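Local coordinates for formyltransferase PseJ (Anoxybacillus kamchatkensis G10, PDB 6EDK), which is a formyltransferase-family protein with a Rossmann-like alpha/beta core and a pocket in which 1YA is bound, at residues N107-L112 against E192-L197; I133-E138 against M163-L168. One frame throughout, in Å; residues are numbered along the deposited sequence.

In the fold
The two contacts lie on opposite sides of the chain's centre, with their own centres 28 Å apart and nearest atoms about 10 Å apart, and they do not touch. Contact 2 joins strand 133-138, an outermost strand of the six-stranded mixed sheet, to helix 147-169. Contact 1 joins helix 106-112, which precedes strand 118-123, to a loop that follows strand 185-186. Along the chain the order is 107-112, 133-138, 163-168 and 192-197, so both segments of contact 2 fall between those of contact 1. Contact 2 thus packs helix 147-169 on the edge strand of the sheet, at the surface, while contact 1 brings a later loop back against helix 106-112.

Contact 1: residues N107-L112 against E192-L197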
loop_
_atom_site.group_PDB
_atom_site.type_symbol
_atom_site.label_atom_id
_atom_site.label_comp_id
_atom_site.label_asym_id
_atom_site.label_seq_id
_atom_site.Cartn_x
_atom_site.Cartn_y
_atom_site.Cartn_z
ATOM N N ASN A 107 -1.892 -8.560 6.227
ATOM C CA ASN A 107 -1.014 -9.705 6.469
ATOM C C ASN A 107 -1.716 -10.727 7.343
ATOM O O ASN A 107 -1.719 -11.927 7.053
ATOM C CB ASN A 107 0.278 -9.222 7.111
ATOM C CG ASN A 107 1.289 -10.328 7.366
ATOM O OD1 ASN A 107 1.636 -11.120 6.473
ATOM N ND2 ASN A 107 1.796 -10.372 8.594
ATOM N N LEU A 108 -2.287 -10.267 8.449
ATOM C CA LEU A 108 -3.027 -11.194 9.316
ATOM C C LEU A 108 -4.157 -11.893 8.567
ATOM O O LEU A 108 -4.296 -13.114 8.644
ATOM C CB LEU A 108 -3.549 -10.430 10.516
ATOM C CG LEU A 108 -4.490 -11.259 11.458
ATOM C CD1 LEU A 108 -3.707 -12.392 12.065
ATOM C CD2 LEU A 108 -4.955 -10.274 12.554
ATOM N N TRP A 109 -4.962 -11.151 7.823
ATOM C CA TRP A 109 -6.107 -11.759 7.153
ATOM C C TRP A 109 -5.699 -12.726 6.062
ATOM O O TRP A 109 -6.436 -13.693 5.782
ATOM C CB TRP A 109 -7.025 -10.693 6.576
ATOM C CG TRP A 109 -7.830 -10.078 7.624
ATOM C CD1 TRP A 109 -7.677 -8.845 8.161
ATOM C CD2 TRP A 109 -8.912 -10.698 8.308
ATOM N NE1 TRP A 109 -8.623 -8.648 9.168
ATOM C CE2 TRP A 109 -9.377 -9.786 9.276
ATOM C CE3 TRP A 109 -9.528 -11.966 8.204
ATOM C CZ2 TRP A 109 -10.463 -10.081 10.144
ATOM C CZ3 TRP A 109 -10.600 -12.252 9.071
ATOM C CH2 TRP A 109 -11.036 -11.298 10.031
ATOM N N SER A 110 -4.508 -12.511 5.441
ATOM C CA SER A 110 -4.032 -13.452 4.460
ATOM C C SER A 110 -3.788 -14.818 5.072
ATOM O O SER A 110 -3.917 -15.826 4.381
ATOM C CB SER A 110 -2.766 -12.927 3.772
ATOM O OG SER A 110 -1.602 -13.115 4.557
ATOM N N PHE A 111 -3.503 -14.885 6.365
ATOM C CA PHE A 111 -3.349 -16.173 7.042
ATOM C C PHE A 111 -4.677 -16.689 7.584
ATOM O O PHE A 111 -5.027 -17.865 7.359
ATOM C CB PHE A 111 -2.327 -16.049 8.157
ATOM C CG PHE A 111 -0.954 -15.943 7.635
ATOM C CD1 PHE A 111 -0.308 -17.062 7.192
ATOM C CD2 PHE A 111 -0.340 -14.730 7.506
ATOM C CE1 PHE A 111 0.959 -16.969 6.650
ATOM C CE2 PHE A 111 0.929 -14.649 6.975
ATOM C CZ PHE A 111 1.563 -15.776 6.530
ATOM N N LEU A 112 -5.445 -15.806 8.238
ATOM C CA LEU A 112 -6.729 -16.226 8.784
ATOM C C LEU A 112 -7.639 -16.808 7.713
ATOM O O LEU A 112 -8.336 -17.804 7.956
ATOM C CB LEU A 112 -7.416 -15.053 9.474
ATOM C CG LEU A 112 -6.750 -14.558 10.753
ATOM C CD1 LEU A 112 -7.429 -13.300 11.216
ATOM C CD2 LEU A 112 -6.741 -15.594 11.855
ATOM N N GLU A 192 -11.101 -8.547 15.866
ATOM C CA GLU A 192 -11.269 -8.681 17.322
ATOM C C GLU A 192 -11.584 -10.108 17.756
ATOM O O GLU A 192 -11.015 -10.606 18.730
ATOM C CB GLU A 192 -12.363 -7.731 17.803
ATOM C CG GLU A 192 -11.878 -6.300 18.014
ATOM C CD GLU A 192 -10.927 -6.182 19.206
ATOM O OE1 GLU A 192 -11.310 -6.564 20.353
ATOM O OE2 GLU A 192 -9.782 -5.724 18.985
ATOM N N LYS A 193 -12.474 -10.796 17.055
ATOM C CA LYS A 193 -12.804 -12.138 17.520
ATOM C C LYS A 193 -11.679 -13.141 17.333
ATOM O O LYS A 193 -11.826 -14.296 17.749
ATOM C CB LYS A 193 -14.068 -12.648 16.828
ATOM C CG LYS A 193 -14.027 -12.621 15.315
ATOM C CD LYS A 193 -15.405 -12.349 14.733
ATOM C CE LYS A 193 -16.366 -13.499 15.008
ATOM N NZ LYS A 193 -15.889 -14.783 14.406
ATOM N N TYR A 194 -10.558 -12.743 16.724
ATOM C CA TYR A 194 -9.444 -13.652 16.509
ATOM C C TYR A 194 -8.225 -13.305 17.338
ATOM O O TYR A 194 -7.279 -14.113 17.393
ATOM C CB TYR A 194 -9.087 -13.664 15.009
ATOM C CG TYR A 194 -10.217 -14.181 14.152
ATOM C CD1 TYR A 194 -10.500 -15.537 14.104
ATOM C CD2 TYR A 194 -11.004 -13.329 13.399
ATOM C CE1 TYR A 194 -11.534 -16.030 13.314
ATOM C CE2 TYR A 194 -12.042 -13.827 12.602
ATOM C CZ TYR A 194 -12.296 -15.169 12.580
ATOM O OH TYR A 194 -13.317 -15.683 11.811
ATOM N N LEU A 195 -8.236 -12.159 18.024
ATOM C CA LEU A 195 -7.065 -11.751 18.801
ATOM C C LEU A 195 -6.641 -12.802 19.820
ATOM O O LEU A 195 -5.486 -12.829 20.225
ATOM C CB LEU A 195 -7.339 -10.432 19.514
ATOM C CG LEU A 195 -7.538 -9.192 18.638
ATOM C CD1 LEU A 195 -7.472 -7.904 19.486
ATOM C CD2 LEU A 195 -6.538 -9.079 17.499
ATOM N N TYR A 196 -7.558 -13.665 20.264
ATOM C CA TYR A 196 -7.207 -14.684 21.241
ATOM C C TYR A 196 -6.226 -15.684 20.656
ATOM O O TYR A 196 -5.585 -16.425 21.409
ATOM C CB TYR A 196 -8.483 -15.401 21.737
ATOM C CG TYR A 196 -9.010 -16.427 20.771
ATOM C CD1 TYR A 196 -9.930 -16.085 19.795
ATOM C CD2 TYR A 196 -8.557 -17.753 20.816
ATOM C CE1 TYR A 196 -10.391 -17.027 18.877
ATOM C CE2 TYR A 196 -9.005 -18.700 19.920
ATOM C CZ TYR A 196 -9.920 -18.335 18.947
ATOM O OH TYR A 196 -10.356 -19.279 18.046
ATOM N N LEU A 197 -6.135 -15.744 19.318
ATOM C CA LEU A 197 -5.143 -16.607 18.683
ATOM C C LEU A 197 -3.747 -16.022 18.779
ATOM O O LEU A 197 -2.782 -16.786 18.812
ATOM C CB LEU A 197 -5.520 -16.823 17.218
ATOM C CG LEU A 197 -6.783 -17.649 16.972
ATOM C CD1 LEU A 197 -7.242 -17.478 15.544
ATOM C CD2 LEU A 197 -6.534 -19.114 17.260
#
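Y194 packs its ring against W109 and L112 on the short helix 106-112, and L197 adds a second apolar touch one turn later in the loop that follows strand 185-186. The Y194 backbone lies 8.6 Å from that of L112, CA to CA, and its CB is directed at the helix. With CG anti to its carbonyl carbon (chi1 -63°), the phenol ring extends toward the tip of the indole. There the CE2 atom of Y194 meets the CH2 atom of W109 at 3.7 Å. The planes of the six-membered indole ring and the phenol ring are turned 86° to each other, with centroids 5.7 Å apart, but the approach is oblique and makes neither a stack nor an edge-to-face pair.

L112 fills the corner between these rings. Its CD1 lies 4.1 Å from CG of Y194, and the same methyl sits 3.9 Å above the indole plane of W109, displaced toward the rim. The CB of W109 does not point at the loop; the length of the indole carries its end there. Around it, H186 stacks on W109 and A213 touches Y194.

Further along, a backbone hydrogen bond from L197 N to Y194 O (2.8 Å) closes a turn, and the CB of L197 faces the helix. Its CD1 comes to 4.2 Å from CD2 of L112, the other methyl of the same leucine, so L112 serves both loop residues with separate branches.

No hydrogen bond crosses between the two segments. W109 and L112 are buried residues, while Y194 and L197 remain partly exposed. The helix and the loop are therefore held together here by ring and methyl contacts, through van der Waals and hydrophobic forces rather than by directional polar bonds.

Contact 2: residues I133-E138 against M163-L168; sequences IIVQRE and MEYWPL
Strand 133-138 and the segment 163-168 of helix 147-169 run nearly antiparallel, at 159°, with their axes 10.3 Å apart at closest approach. This is a helix packed on an outermost strand of the mixed sheet in the Rossmann-like core. The strand carries a classic beta bulge, in which I134 and V135 both face I121 on strand 118-123. V135, the second bulge residue, and R137 both point toward the helix, while Q136 points away and donates through NE2 to L98 O and T120 OG1.

V135 lies under the ring of Y165 in a CH-pi contact. Its CG1 is 3.9 Å from the centroid of the Y165 ring and only 8° off the ring normal, so the methyl sits over the middle of the face. The second branch, CG2, reaches CD2 of Y165 at 4.2 Å. L161, one turn earlier on the helix, also touches V135.

R137 comes to the rim of the same ring, where its NH2 lies 4.2 Å from CE2 of Y165. The Y165 ring thus has a methyl over one face and a guanidinium at its edge. A bend at chi3 turns the end of the arginine toward E164, whose extended chain meets it at about a right angle on the protein surface. The resulting salt bridge is long and its hydrogen bond weak. The guanidinium and carboxylate planes are 57° apart, and NH2 of R137 donates to OE1 of E164 at 3.4 Å.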
loop_
_atom_site.group_PDB
_atom_site.type_symbol
_atom_site.label_atom_id
_atom_site.label_comp_id
_atom_site.label_asym_id
_atom_site.label_seq_id
_atom_site.Cartn_x
_atom_site.Cartn_y
_atom_site.Cartn_z
ATOM N N ILE A 133 -4.493 -1.675 -10.942
ATOM C CA ILE A 133 -3.242 -2.313 -10.536
ATOM C C ILE A 133 -2.131 -1.943 -11.501
ATOM O O ILE A 133 -2.292 -2.035 -12.738
ATOM C CB ILE A 133 -3.406 -3.845 -10.464
ATOM C CG1 ILE A 133 -4.360 -4.204 -9.340
ATOM C CG2 ILE A 133 -1.984 -4.432 -10.225
ATOM C CD1 ILE A 133 -4.675 -5.757 -9.264
ATOM N N ILE A 134 -0.981 -1.535 -10.939
ATOM C CA ILE A 134 0.198 -1.192 -11.719
ATOM C C ILE A 134 1.180 -2.352 -11.772
ATOM O O ILE A 134 1.556 -2.800 -12.865
ATOM C CB ILE A 134 0.880 0.080 -11.156
ATOM C CG1 ILE A 134 -0.033 1.302 -11.381
ATOM C CG2 ILE A 134 2.188 0.318 -11.787
ATOM C CD1 ILE A 134 0.232 2.473 -10.394
ATOM N N VAL A 135 1.570 -2.858 -10.601
ATOM C CA VAL A 135 2.393 -4.066 -10.504
ATOM C C VAL A 135 2.114 -4.739 -9.175
ATOM O O VAL A 135 1.788 -4.078 -8.197
ATOM C CB VAL A 135 3.899 -3.802 -10.566
ATOM C CG1 VAL A 135 4.258 -3.364 -11.966
ATOM C CG2 VAL A 135 4.333 -2.724 -9.564
ATOM N N GLN A 136 2.282 -6.060 -9.138
ATOM C CA GLN A 136 2.131 -6.778 -7.890
ATOM C C GLN A 136 3.199 -7.850 -7.827
ATOM O O GLN A 136 3.852 -8.158 -8.837
ATOM C CB GLN A 136 0.760 -7.519 -7.772
ATOM C CG GLN A 136 -0.355 -7.002 -8.505
ATOM C CD GLN A 136 -1.602 -7.850 -8.304
ATOM O OE1 GLN A 136 -2.009 -8.648 -9.175
ATOM N NE2 GLN A 136 -2.157 -7.724 -7.137
ATOM N N ARG A 137 3.349 -8.441 -6.624
ATOM C CA ARG A 137 4.274 -9.569 -6.463
ATOM C C ARG A 137 3.785 -10.513 -5.415
ATOM O O ARG A 137 3.389 -10.092 -4.334
ATOM C CB ARG A 137 5.682 -9.063 -6.117
ATOM C CG ARG A 137 6.678 -10.174 -5.979
ATOM C CD ARG A 137 8.066 -9.617 -6.029
ATOM N NE ARG A 137 8.236 -9.016 -7.370
ATOM C CZ ARG A 137 9.288 -8.280 -7.735
ATOM N NH1 ARG A 137 10.310 -8.065 -6.885
ATOM N NH2 ARG A 137 9.358 -7.805 -8.937
ATOM N N GLU A 138 3.880 -11.809 -5.691
ATOM C CA GLU A 138 3.507 -12.744 -4.625
ATOM C C GLU A 138 4.675 -12.895 -3.646
ATOM O O GLU A 138 5.835 -12.733 -4.001
ATOM C CB GLU A 138 3.156 -14.141 -5.235
ATOM C CG GLU A 138 2.707 -15.126 -4.190
ATOM C CD GLU A 138 2.477 -16.557 -4.728
ATOM O OE1 GLU A 138 3.096 -16.904 -5.719
ATOM O OE2 GLU A 138 1.703 -17.298 -4.083
ATOM N N MET A 163 10.865 0.742 -5.835
ATOM C CA MET A 163 12.126 1.306 -6.387
ATOM C C MET A 163 12.468 0.653 -7.697
ATOM O O MET A 163 13.051 1.306 -8.582
ATOM C CB MET A 163 13.276 1.130 -5.400
ATOM C CG MET A 163 13.151 1.978 -4.133
ATOM S SD MET A 163 14.522 2.102 -2.940
ATOM C CE MET A 163 14.453 0.453 -2.213
ATOM N N GLU A 164 12.149 -0.652 -7.844
ATOM C CA GLU A 164 12.404 -1.305 -9.121
ATOM C C GLU A 164 11.611 -0.680 -10.242
ATOM O O GLU A 164 12.136 -0.539 -11.363
ATOM C CB GLU A 164 12.094 -2.794 -9.046
ATOM C CG GLU A 164 12.230 -3.556 -10.341
ATOM C CD GLU A 164 11.985 -5.045 -10.132
ATOM O OE1 GLU A 164 11.846 -5.472 -8.944
ATOM O OE2 GLU A 164 11.985 -5.771 -11.138
ATOM N N TYR A 165 10.376 -0.267 -9.979
ATOM C CA TYR A 165 9.508 0.186 -11.080
ATOM C C TYR A 165 9.325 1.702 -11.137
ATOM O O TYR A 165 8.813 2.211 -12.131
ATOM C CB TYR A 165 8.128 -0.487 -11.005
ATOM C CG TYR A 165 8.139 -1.901 -11.521
ATOM C CD1 TYR A 165 7.982 -2.182 -12.857
ATOM C CD2 TYR A 165 8.366 -2.967 -10.667
ATOM C CE1 TYR A 165 8.015 -3.464 -13.338
ATOM C CE2 TYR A 165 8.372 -4.327 -11.168
ATOM C CZ TYR A 165 8.197 -4.528 -12.517
ATOM O OH TYR A 165 8.212 -5.802 -13.066
ATOM N N TRP A 166 9.764 2.428 -10.118
ATOM C CA TRP A 166 9.574 3.874 -10.157
ATOM C C TRP A 166 10.179 4.535 -11.387
ATOM O O TRP A 166 9.523 5.437 -11.925
ATOM C CB TRP A 166 10.172 4.482 -8.916
ATOM C CG TRP A 166 10.048 6.025 -8.850
ATOM C CD1 TRP A 166 11.115 6.914 -8.770
ATOM C CD2 TRP A 166 8.863 6.801 -8.860
ATOM N NE1 TRP A 166 10.625 8.212 -8.725
ATOM C CE2 TRP A 166 9.254 8.172 -8.770
ATOM C CE3 TRP A 166 7.510 6.503 -8.928
ATOM C CZ2 TRP A 166 8.338 9.184 -8.741
ATOM C CZ3 TRP A 166 6.603 7.522 -8.904
ATOM C CH2 TRP A 166 7.025 8.858 -8.787
ATOM N N PRO A 167 11.366 4.166 -11.872
ATOM C CA PRO A 167 11.860 4.806 -13.128
ATOM C C PRO A 167 10.867 4.762 -14.274
ATOM O O PRO A 167 10.852 5.683 -15.092
ATOM C CB PRO A 167 13.130 4.023 -13.467
ATOM C CG PRO A 167 13.646 3.522 -12.120
ATOM C CD PRO A 167 12.359 3.190 -11.344
ATOM N N LEU A 168 10.057 3.717 -14.376
ATOM C CA LEU A 168 8.993 3.654 -15.360
ATOM C C LEU A 168 7.762 4.420 -14.909
ATOM O O LEU A 168 7.193 5.173 -15.693
ATOM C CB LEU A 168 8.634 2.187 -15.656
ATOM C CG LEU A 168 9.764 1.358 -16.302
ATOM C CD1 LEU A 168 9.423 -0.113 -16.321
ATOM C CD2 LEU A 168 10.059 1.824 -17.736
#